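Local atomic coordinates of putative uncharacterized protein TTHA1012 (Thermus thermophilus, PDB entry 2YZY), a protein that is of unknown function but, with its LolA-like fold, probably binds or carries the acyl chains of lipoproteins on their way to the outer membrane. Residues Leu19-Trp23 with Ala46-Ala50; Phe143-Tyr149 with Arg159-Glu165. All coordinates share one frame; numbering follows the deposited sequence.

Interaction 1: residues Leu19-Trp23 with Ala46-Ala50; sequences LSTPW and ALPQA
Leu19, the first residue to leave helical geometry after helix 7-18, turns its carbonyl toward Pro48, with Leu19 O 3.4 Å from CG of the proline ring. Its own side chain rests on Phe178, and CD1 also lies over one face of the Trp23 indole. The carbonyl of Ser20 meets the neighbouring ring carbon, Pro48 CB, and a water links it to the next residue, donating to Ser20 O and accepting from Gln49 N at 2.9 Å from each. Ser20 OG turns back to the helix, where it bonds to Lys17 O. Thr21 points away from 46-50 and leans on Arg180.

Pro22 has no N-H to offer, yet its ring makes a compact apolar edge: CG presses on Leu47 CD1 at 3.3 Å, tighter than usual for two carbons, while its CA-H approaches Ala46 O. Here the loop runs into strand 23-30, which pairs antiparallel with 39-47 in the LolA-like fold, and Trp23 with Ala46 forms a hydrogen-bonded pair. Trp23 N donates to Ala46 O at 3.1 Å; the return bond, Ala46 N to Trp23 O, is 2.9 Å. With CG set between backbone N and carbonyl carbon (chi1 58°), the indole folds over Ala46, whose small methyl makes a CH-pi contact, Ala46 CB lying 3.6 Å from the five-membered ring's centroid. Phe53 of strand 52-59 touches both residues.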
# COMPACT_ATOMS: atom_id res chain seq x y z
N LEU A 19 4.42 -1.25 13.11
CA LEU A 19 5.15 -0.90 11.89
C LEU A 19 5.78 0.49 11.99
O LEU A 19 5.80 1.24 11.01
CB LEU A 19 4.21 -0.94 10.68
CG LEU A 19 3.64 -2.32 10.32
CD1 LEU A 19 2.70 -2.18 9.13
CD2 LEU A 19 4.77 -3.28 10.01
N SER A 20 6.28 0.82 13.18
CA SER A 20 6.91 2.12 13.41
C SER A 20 8.37 2.15 12.98
O SER A 20 8.99 3.21 12.95
CB SER A 20 6.79 2.49 14.89
OG SER A 20 7.43 1.54 15.71
N THR A 21 8.93 0.98 12.65
CA THR A 21 10.31 0.89 12.19
C THR A 21 10.29 0.63 10.68
O THR A 21 9.26 0.23 10.13
CB THR A 21 11.07 -0.26 12.90
OG1 THR A 21 10.34 -1.48 12.75
CG2 THR A 21 11.24 0.06 14.39
N PRO A 22 11.42 0.85 9.99
CA PRO A 22 11.46 0.64 8.54
C PRO A 22 11.08 -0.76 8.07
O PRO A 22 11.43 -1.76 8.69
CB PRO A 22 12.90 1.00 8.18
CG PRO A 22 13.29 1.97 9.24
CD PRO A 22 12.71 1.37 10.48
N TRP A 23 10.37 -0.81 6.95
CA TRP A 23 9.97 -2.08 6.38
C TRP A 23 9.74 -1.95 4.89
O TRP A 23 9.63 -0.85 4.35
CB TRP A 23 8.70 -2.61 7.07
CG TRP A 23 7.51 -1.69 7.00
CD1 TRP A 23 7.14 -0.74 7.91
CD2 TRP A 23 6.55 -1.61 5.93
NE1 TRP A 23 6.02 -0.07 7.48
CE2 TRP A 23 5.64 -0.58 6.27
CE3 TRP A 23 6.37 -2.30 4.73
CZ2 TRP A 23 4.57 -0.22 5.44
CZ3 TRP A 23 5.31 -1.94 3.90
CH2 TRP A 23 4.42 -0.91 4.26
N ALA A 46 8.94 1.77 3.43
CA ALA A 46 8.49 2.71 4.45
C ALA A 46 9.58 3.05 5.46
O ALA A 46 10.25 2.16 5.98
CB ALA A 46 7.28 2.14 5.18
N LEU A 47 9.74 4.34 5.71
CA LEU A 47 10.68 4.84 6.70
C LEU A 47 9.81 5.77 7.55
O LEU A 47 9.82 6.99 7.38
CB LEU A 47 11.82 5.61 6.02
CG LEU A 47 12.98 6.09 6.91
CD1 LEU A 47 13.52 4.94 7.74
CD2 LEU A 47 14.07 6.68 6.03
N PRO A 48 9.01 5.19 8.46
CA PRO A 48 8.09 5.90 9.36
C PRO A 48 8.63 7.11 10.09
O PRO A 48 7.99 8.17 10.10
CB PRO A 48 7.64 4.80 10.32
CG PRO A 48 7.67 3.58 9.47
CD PRO A 48 8.98 3.74 8.73
N GLN A 49 9.80 6.98 10.71
CA GLN A 49 10.38 8.08 11.46
C GLN A 49 10.63 9.33 10.61
O GLN A 49 10.59 10.45 11.12
CB GLN A 49 11.68 7.64 12.14
CG GLN A 49 12.28 8.67 13.06
CD GLN A 49 13.32 8.08 14.00
OE1 GLN A 49 14.31 7.50 13.56
NE2 GLN A 49 13.09 8.23 15.30
N ALA A 50 10.88 9.14 9.32
CA ALA A 50 11.13 10.25 8.42
C ALA A 50 9.88 10.60 7.61
O ALA A 50 9.90 11.50 6.77
CB ALA A 50 12.28 9.91 7.47
O HOH W 1 10.98 4.36 11.20

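Interaction 2: residues Phe143-Tyr149 with Arg159-Glu165; sequences FAAMELY and RFVFLDE
Ala144 and Ala145 both give their N-H groups to Leu163 O, so one carbonyl is gripped by two donors. The bond from Ala144 N is 2.8 Å and lies in the carbonyl plane, whereas that from Ala145 N to the same oxygen is longer, 3.2 Å, and tilted out of it. This is a classic beta bulge at the start of strand 145-151, where two residues face Leu163 alone. Leu163 N returns a bond to Ala145 O. Beyond it the pairing is regular: Glu147 and Val161 exchange two backbone bonds, and Tyr149 N donates to Arg159 O.

The two strands form a beta hairpin of the LolA-like fold, in which segments 145-149 and 159-163 run antiparallel, 170° apart. Its apolar face carries Met146, Leu148, Phe160 and Phe162, joined by Phe143 from the bulge end. Phe162 turns an edge into the face of Phe143, a T-shaped pair with Phe162 CD1 over the centre of the Phe143 ring and planes at 72°. A chi1 of 64° tucks the Phe143 ring between its two backbone arms, facing Phe162. Met146 lies alongside Phe162, its SD 5.1 Å from the ring centroid in an oblique Met-aromatic contact. Leu148 CD1 sits over the Phe160 face, 3.7 Å from the centroid. Leu117 packs against Met146 and Leu148.

The other face, of Ala145, Glu147, Tyr149, Arg159, Val161 and Leu163, mixes apolar and polar groups. Val161 packs beside Glu147 and at the Tyr149 ring edge. Tyr149 OH donates to Glu147 OE1 at 2.7 Å, arriving from above the carboxylate plane, while Glu147 OE2 is hydrogen-bonded to a methylpentanediol probably left from crystallisation. Aliphatic Arg159 CB lies 3.7 Å from Tyr149 CD2; the Arg159 guanidinium goes on to a salt bridge with Asp172.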
# COMPACT_ATOMS: atom_id res chain seq x y z
N PHE A 143 -16.12 2.52 -4.65
CA PHE A 143 -16.46 1.15 -4.27
C PHE A 143 -17.53 1.17 -3.18
O PHE A 143 -17.72 2.19 -2.51
CB PHE A 143 -15.21 0.42 -3.77
CG PHE A 143 -14.62 1.00 -2.51
CD1 PHE A 143 -14.98 0.50 -1.26
CD2 PHE A 143 -13.71 2.05 -2.58
CE1 PHE A 143 -14.45 1.04 -0.10
CE2 PHE A 143 -13.17 2.60 -1.41
CZ PHE A 143 -13.54 2.10 -0.17
N ALA A 144 -18.22 0.06 -3.01
CA ALA A 144 -19.29 -0.03 -2.02
C ALA A 144 -18.82 -0.51 -0.65
O ALA A 144 -19.32 -0.07 0.38
CB ALA A 144 -20.40 -0.94 -2.53
N ALA A 145 -17.84 -1.41 -0.64
CA ALA A 145 -17.33 -1.95 0.61
C ALA A 145 -15.94 -2.53 0.43
O ALA A 145 -15.48 -2.72 -0.69
CB ALA A 145 -18.28 -3.02 1.14
N MET A 146 -15.28 -2.82 1.55
CA MET A 146 -13.95 -3.39 1.49
C MET A 146 -13.69 -4.38 2.61
O MET A 146 -14.36 -4.37 3.65
CB MET A 146 -12.89 -2.28 1.55
CG MET A 146 -12.74 -1.65 2.93
SD MET A 146 -11.40 -0.44 2.99
CE MET A 146 -9.98 -1.50 3.13
N GLU A 147 -12.70 -5.23 2.38
CA GLU A 147 -12.27 -6.22 3.35
C GLU A 147 -10.80 -5.93 3.58
O GLU A 147 -10.05 -5.71 2.63
CB GLU A 147 -12.43 -7.64 2.79
CG GLU A 147 -13.86 -8.01 2.41
CD GLU A 147 -13.96 -9.37 1.73
OE1 GLU A 147 -12.91 -9.98 1.44
OE2 GLU A 147 -15.09 -9.82 1.48
N LEU A 148 -10.39 -5.90 4.85
CA LEU A 148 -9.00 -5.66 5.20
C LEU A 148 -8.58 -6.79 6.12
O LEU A 148 -9.18 -6.99 7.18
CB LEU A 148 -8.84 -4.31 5.92
CG LEU A 148 -7.43 -3.99 6.45
CD1 LEU A 148 -6.42 -4.04 5.31
CD2 LEU A 148 -7.42 -2.62 7.11
N TYR A 149 -7.55 -7.53 5.72
CA TYR A 149 -7.06 -8.66 6.50
C TYR A 149 -5.76 -8.29 7.20
O TYR A 149 -4.80 -7.84 6.56
CB TYR A 149 -6.86 -9.86 5.58
CG TYR A 149 -8.15 -10.33 4.95
CD1 TYR A 149 -8.95 -11.28 5.58
CD2 TYR A 149 -8.60 -9.79 3.75
CE1 TYR A 149 -10.17 -11.68 5.02
CE2 TYR A 149 -9.81 -10.19 3.18
CZ TYR A 149 -10.59 -11.13 3.83
OH TYR A 149 -11.78 -11.53 3.27
N ARG A 159 -4.00 -8.25 3.07
CA ARG A 159 -4.84 -8.21 1.89
C ARG A 159 -5.92 -7.13 1.96
O ARG A 159 -6.50 -6.89 3.01
CB ARG A 159 -5.50 -9.58 1.72
CG ARG A 159 -6.28 -9.80 0.44
CD ARG A 159 -6.93 -11.17 0.48
NE ARG A 159 -7.55 -11.55 -0.79
CZ ARG A 159 -8.23 -12.68 -0.96
NH1 ARG A 159 -8.37 -13.53 0.04
NH2 ARG A 159 -8.76 -12.96 -2.15
N PHE A 160 -6.16 -6.48 0.82
CA PHE A 160 -7.18 -5.44 0.70
C PHE A 160 -8.11 -5.86 -0.43
O PHE A 160 -7.64 -6.14 -1.54
CB PHE A 160 -6.56 -4.09 0.34
CG PHE A 160 -5.55 -3.58 1.34
CD1 PHE A 160 -5.87 -2.52 2.18
CD2 PHE A 160 -4.27 -4.12 1.40
CE1 PHE A 160 -4.93 -2.01 3.08
CE2 PHE A 160 -3.32 -3.62 2.29
CZ PHE A 160 -3.65 -2.56 3.13
N VAL A 161 -9.41 -5.90 -0.17
CA VAL A 161 -10.38 -6.28 -1.19
C VAL A 161 -11.47 -5.23 -1.28
O VAL A 161 -12.13 -4.93 -0.29
CB VAL A 161 -11.04 -7.64 -0.88
CG1 VAL A 161 -11.94 -8.05 -2.03
CG2 VAL A 161 -9.98 -8.70 -0.63
N PHE A 162 -11.65 -4.67 -2.47
CA PHE A 162 -12.67 -3.65 -2.71
C PHE A 162 -13.80 -4.24 -3.54
O PHE A 162 -13.56 -4.85 -4.58
CB PHE A 162 -12.03 -2.46 -3.43
CG PHE A 162 -10.97 -1.77 -2.62
CD1 PHE A 162 -11.30 -0.78 -1.70
CD2 PHE A 162 -9.64 -2.17 -2.72
CE1 PHE A 162 -10.33 -0.19 -0.90
CE2 PHE A 162 -8.65 -1.59 -1.92
CZ PHE A 162 -9.00 -0.60 -1.01
N LEU A 163 -15.03 -4.06 -3.07
CA LEU A 163 -16.21 -4.61 -3.73
C LEU A 163 -17.20 -3.55 -4.20
O LEU A 163 -17.31 -2.49 -3.59
CB LEU A 163 -16.94 -5.55 -2.77
CG LEU A 163 -16.10 -6.58 -2.01
CD1 LEU A 163 -16.98 -7.24 -0.95
CD2 LEU A 163 -15.53 -7.61 -2.96
N ASP A 164 -17.93 -3.84 -5.27
CA ASP A 164 -18.93 -2.90 -5.75
C ASP A 164 -20.26 -3.23 -5.07
O ASP A 164 -20.31 -4.04 -4.14
CB ASP A 164 -19.08 -2.95 -7.28
CG ASP A 164 -19.68 -4.25 -7.78
OD1 ASP A 164 -20.23 -5.03 -6.98
OD2 ASP A 164 -19.63 -4.48 -9.01
N GLU A 165 -21.34 -2.60 -5.53
CA GLU A 165 -22.67 -2.80 -4.96
C GLU A 165 -23.16 -4.25 -4.96
O GLU A 165 -23.84 -4.68 -4.02
CB GLU A 165 -23.69 -1.94 -5.71
CG GLU A 165 -23.40 -0.44 -5.69
CD GLU A 165 -23.42 0.14 -4.29
OE1 GLU A 165 -24.44 -0.04 -3.59
OE2 GLU A 165 -22.43 0.78 -3.89

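Overall arrangement
From the N terminus, helix 7-18 leads into interaction 1, which closes a loop of 22 residues containing most of strands 23-30 and 39-47 and fastens the exit of the helix to the end of the second strand. The chain then runs through strands 52-59 to 128-136 before interaction 2 closes the short hairpin of 145-151 and 156-163. The contacts therefore follow in series, neither nested nor crossed. The centres of interactions 1 and 2 are about 26 Å apart, on opposite sides of the chain's centre, and the nearest atoms of interactions 1 and 2 about 8 Å apart. Strand 169-180 lies between them, pairing with 156-163 on one edge and 23-30 on the other.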